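Long-range contact in ricin B-related lectin (Polyporus squamosus, PDB 5MUA), which probably binds galactose-containing glycans through a ricin-type lectin domain joined to a calcium-dependent, papain-like cysteine protease domain: residues T59-M71 against G223-L235. Numbering follows the deposited sequence. Where two conformers were deposited one is given.
Sequences TYTVRNAFAGSYM and GNENFKANGFALL
Arg63 swings CG away from its amide nitrogen (chi1 -168°) and runs extended as far as NE, reaching from strand 59-64 to lay its guanidinium on Ala229. Phe66 also has CG anti to N (chi1 178°), which carries its ring to the carbonyl of Asn226, at the end of helix 208-226. The contact joins the turn between strands 59-64 and 70-73 of the ricin-type beta-trefoil lectin part to the loop that leads from that helix into strand 233-243 of the papain-like part, so it belongs to the interface between the two halves of this chimerolectin. The clearest evidence of docking is a pair of backbone bonds from consecutive amides: Ala229 N donates to Ala65 O (3.1 Å, N-H...O angle 166°), and Lys228 N donates to Phe66 O (2.9 Å). The acceptor turn is itself braced by an Asx motif, in which Ala67 N meets a lone pair of Asn64 OD1 in the carbonyl plane. Arg63 is fixed in rotation by a nearly straight bond from NE to Gly68 O (2.8 Å), with that oxygen in the guanidinium plane. Ala229 CA then sits over the centre of one guanidinium face, 3.6 Å above the plane, while Tyr70 OH lies off-centre over the opposite face. On the apolar side, Ala65 CB packs against Phe227 CD1 (3.8 Å) and more loosely against Phe232 CZ; both of these rings also touch Leu180 of strand 178-180. The second subunit reaches the same loop, where its Arg202 binds Phe227 O. Asn226 O is buried here without a polar partner, facing Phe66 CD1 instead. At the far end of Arg63, a water accepts from NH1 (2.8 Å) and also lies within hydrogen-bonding distance of Asn230 O.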
# COMPACT_ATOMS: atom_id res chain seq x y z
N THR B 59 -31.44 -14.99 12.83
CA THR B 59 -30.68 -16.18 12.59
C THR B 59 -29.38 -15.84 11.86
O THR B 59 -29.39 -15.01 10.95
CB THR B 59 -31.52 -17.18 11.79
OG1 THR B 59 -32.75 -17.38 12.52
CG2 THR B 59 -30.82 -18.48 11.64
N TYR B 60 -28.28 -16.47 12.28
CA TYR B 60 -26.93 -16.07 11.87
C TYR B 60 -26.04 -17.28 11.79
O TYR B 60 -26.22 -18.27 12.55
CB TYR B 60 -26.31 -15.13 12.92
CG TYR B 60 -27.10 -13.87 13.13
CD1 TYR B 60 -26.88 -12.72 12.34
CD2 TYR B 60 -28.06 -13.78 14.16
CE1 TYR B 60 -27.65 -11.54 12.54
CE2 TYR B 60 -28.81 -12.64 14.36
CZ TYR B 60 -28.61 -11.53 13.56
OH TYR B 60 -29.37 -10.41 13.79
N THR B 61 -25.04 -17.20 10.89
CA THR B 61 -23.86 -18.06 11.05
C THR B 61 -22.91 -17.30 11.97
O THR B 61 -22.93 -16.08 12.03
CB THR B 61 -23.17 -18.33 9.72
OG1 THR B 61 -23.01 -17.12 8.95
CG2 THR B 61 -23.95 -19.31 8.93
N VAL B 62 -22.08 -18.05 12.67
CA VAL B 62 -21.11 -17.55 13.60
C VAL B 62 -19.81 -18.20 13.18
O VAL B 62 -19.56 -19.39 13.38
CB VAL B 62 -21.48 -17.89 15.08
CG1 VAL B 62 -20.41 -17.43 16.05
CG2 VAL B 62 -22.82 -17.32 15.39
N ARG B 63 -18.99 -17.41 12.52
CA ARG B 63 -17.75 -17.88 11.87
C ARG B 63 -16.52 -17.40 12.59
O ARG B 63 -16.45 -16.23 12.96
CB ARG B 63 -17.75 -17.37 10.42
CG ARG B 63 -16.71 -17.98 9.54
CD ARG B 63 -16.69 -17.40 8.13
NE ARG B 63 -15.87 -18.27 7.33
CZ ARG B 63 -15.62 -18.08 6.04
NH1 ARG B 63 -16.06 -17.00 5.41
NH2 ARG B 63 -14.91 -18.99 5.42
N ASN B 64 -15.54 -18.26 12.74
CA ASN B 64 -14.29 -17.88 13.38
C ASN B 64 -13.49 -17.05 12.36
O ASN B 64 -13.21 -17.52 11.28
CB ASN B 64 -13.53 -19.10 13.87
CG ASN B 64 -12.40 -18.75 14.77
OD1 ASN B 64 -11.26 -18.73 14.35
ND2 ASN B 64 -12.70 -18.46 16.04
N ALA B 65 -13.23 -15.78 12.63
CA ALA B 65 -12.60 -14.90 11.60
C ALA B 65 -11.23 -15.50 11.27
O ALA B 65 -10.83 -15.49 10.09
CB ALA B 65 -12.45 -13.46 12.09
N PHE B 66 -10.50 -15.96 12.30
CA PHE B 66 -9.16 -16.47 12.14
C PHE B 66 -9.15 -17.76 11.32
O PHE B 66 -8.56 -17.82 10.27
CB PHE B 66 -8.48 -16.65 13.51
CG PHE B 66 -7.07 -17.22 13.45
CD1 PHE B 66 -6.01 -16.42 13.07
CD2 PHE B 66 -6.83 -18.57 13.73
CE1 PHE B 66 -4.73 -16.96 13.00
CE2 PHE B 66 -5.56 -19.13 13.65
CZ PHE B 66 -4.50 -18.29 13.30
N ALA B 67 -9.84 -18.80 11.82
CA ALA B 67 -9.75 -20.15 11.27
C ALA B 67 -10.65 -20.37 10.07
O ALA B 67 -10.43 -21.32 9.31
CB ALA B 67 -10.03 -21.21 12.34
N GLY B 68 -11.62 -19.52 9.88
CA GLY B 68 -12.61 -19.64 8.80
C GLY B 68 -13.73 -20.63 9.07
O GLY B 68 -14.74 -20.64 8.33
N SER B 69 -13.53 -21.50 10.06
CA SER B 69 -14.46 -22.56 10.48
C SER B 69 -15.76 -21.89 11.02
O SER B 69 -15.76 -20.81 11.61
CB SER B 69 -13.84 -23.33 11.68
OG SER B 69 -12.61 -23.88 11.39
N TYR B 70 -16.85 -22.60 10.84
CA TYR B 70 -18.16 -22.21 11.35
C TYR B 70 -18.49 -22.93 12.66
O TYR B 70 -18.33 -24.14 12.77
CB TYR B 70 -19.24 -22.53 10.30
CG TYR B 70 -19.16 -21.57 9.12
CD1 TYR B 70 -18.17 -21.70 8.14
CD2 TYR B 70 -20.03 -20.48 9.01
CE1 TYR B 70 -18.05 -20.80 7.11
CE2 TYR B 70 -19.99 -19.63 7.92
CZ TYR B 70 -18.98 -19.78 6.98
OH TYR B 70 -18.88 -18.88 6.00
N MET B 71 -19.02 -22.18 13.60
CA MET B 71 -19.54 -22.75 14.88
C MET B 71 -20.66 -23.73 14.51
O MET B 71 -21.60 -23.39 13.77
CB MET B 71 -20.06 -21.70 15.76
CG MET B 71 -20.45 -22.20 17.14
SD MET B 71 -21.15 -20.81 18.16
CE MET B 71 -19.70 -20.00 18.84
N GLY B 223 -4.01 -8.78 7.23
CA GLY B 223 -5.40 -9.27 7.22
C GLY B 223 -5.58 -10.47 6.36
O GLY B 223 -6.16 -11.51 6.78
N ASN B 224 -5.05 -10.39 5.14
CA ASN B 224 -5.13 -11.55 4.27
C ASN B 224 -4.44 -12.78 4.80
O ASN B 224 -4.91 -13.93 4.70
CB ASN B 224 -4.51 -11.18 2.92
CG ASN B 224 -4.57 -12.33 1.94
OD1 ASN B 224 -5.66 -12.90 1.66
ND2 ASN B 224 -3.36 -12.71 1.39
N GLU B 225 -3.34 -12.56 5.47
CA GLU B 225 -2.49 -13.67 5.92
C GLU B 225 -2.95 -14.25 7.26
O GLU B 225 -2.62 -15.38 7.57
CB GLU B 225 -1.05 -13.21 5.96
CG GLU B 225 -0.54 -13.01 4.52
CD GLU B 225 0.86 -12.39 4.42
OE1 GLU B 225 1.53 -12.26 5.47
OE2 GLU B 225 1.24 -11.98 3.25
N ASN B 226 -3.75 -13.52 8.02
CA ASN B 226 -4.17 -14.06 9.32
C ASN B 226 -5.64 -14.38 9.44
O ASN B 226 -6.01 -14.97 10.46
CB ASN B 226 -3.84 -13.05 10.36
CG ASN B 226 -2.40 -13.05 10.73
OD1 ASN B 226 -2.01 -13.87 11.55
ND2 ASN B 226 -1.61 -12.11 10.21
N PHE B 227 -6.48 -14.00 8.49
CA PHE B 227 -7.91 -14.32 8.60
C PHE B 227 -8.37 -15.17 7.44
O PHE B 227 -8.26 -14.76 6.29
CB PHE B 227 -8.75 -13.08 8.72
CG PHE B 227 -8.41 -12.27 9.95
CD1 PHE B 227 -8.88 -12.64 11.18
CD2 PHE B 227 -7.65 -11.14 9.89
CE1 PHE B 227 -8.59 -11.88 12.30
CE2 PHE B 227 -7.33 -10.39 11.02
CZ PHE B 227 -7.80 -10.78 12.22
N LYS B 228 -8.83 -16.36 7.75
CA LYS B 228 -9.33 -17.29 6.70
C LYS B 228 -10.76 -17.03 6.31
O LYS B 228 -11.24 -17.43 5.24
CB LYS B 228 -9.06 -18.74 7.06
CG LYS B 228 -7.56 -19.07 7.16
CD LYS B 228 -7.23 -20.33 7.97
CE LYS B 228 -7.94 -21.61 7.47
NZ LYS B 228 -7.34 -22.27 6.27
N ALA B 229 -11.49 -16.33 7.16
CA ALA B 229 -12.86 -15.87 6.78
C ALA B 229 -12.74 -14.75 5.76
O ALA B 229 -11.71 -14.08 5.71
CB ALA B 229 -13.60 -15.37 8.04
N ASN B 230 -13.74 -14.58 4.94
CA ASN B 230 -13.89 -13.40 4.12
C ASN B 230 -15.04 -12.50 4.63
O ASN B 230 -15.59 -12.75 5.72
CB ASN B 230 -14.10 -13.91 2.71
CG ASN B 230 -15.41 -14.52 2.53
OD1 ASN B 230 -16.20 -14.63 3.49
ND2 ASN B 230 -15.74 -14.88 1.26
N GLY B 231 -15.37 -11.45 3.89
CA GLY B 231 -16.53 -10.66 4.17
C GLY B 231 -16.36 -9.53 5.15
O GLY B 231 -17.34 -8.96 5.60
N PHE B 232 -15.10 -9.17 5.43
CA PHE B 232 -14.79 -7.94 6.17
C PHE B 232 -13.35 -7.52 5.78
O PHE B 232 -12.59 -8.31 5.18
CB PHE B 232 -14.79 -8.17 7.68
CG PHE B 232 -13.70 -9.08 8.18
CD1 PHE B 232 -13.74 -10.48 7.99
CD2 PHE B 232 -12.65 -8.57 8.91
CE1 PHE B 232 -12.69 -11.29 8.47
CE2 PHE B 232 -11.65 -9.41 9.40
CZ PHE B 232 -11.66 -10.76 9.17
N ALA B 233 -13.02 -6.29 6.19
CA ALA B 233 -11.70 -5.74 5.97
C ALA B 233 -11.20 -5.20 7.26
O ALA B 233 -11.94 -5.09 8.23
CB ALA B 233 -11.76 -4.61 4.93
N LEU B 234 -9.92 -4.88 7.27
CA LEU B 234 -9.30 -4.23 8.41
C LEU B 234 -9.25 -2.73 8.20
O LEU B 234 -8.78 -2.26 7.13
CB LEU B 234 -7.87 -4.77 8.61
CG LEU B 234 -7.66 -6.29 8.81
CD1 LEU B 234 -6.23 -6.57 9.16
CD2 LEU B 234 -8.59 -6.94 9.83
N LEU B 235 -9.71 -1.95 9.17
CA LEU B 235 -9.66 -0.49 9.07
C LEU B 235 -8.25 0.02 9.19
O LEU B 235 -7.62 -0.18 10.19
CB LEU B 235 -10.52 0.20 10.14
CG LEU B 235 -10.55 1.75 10.04
CD1 LEU B 235 -11.02 2.26 8.68
CD2 LEU B 235 -11.36 2.33 11.15
O HOH W 1 -17.56 -14.78 6.11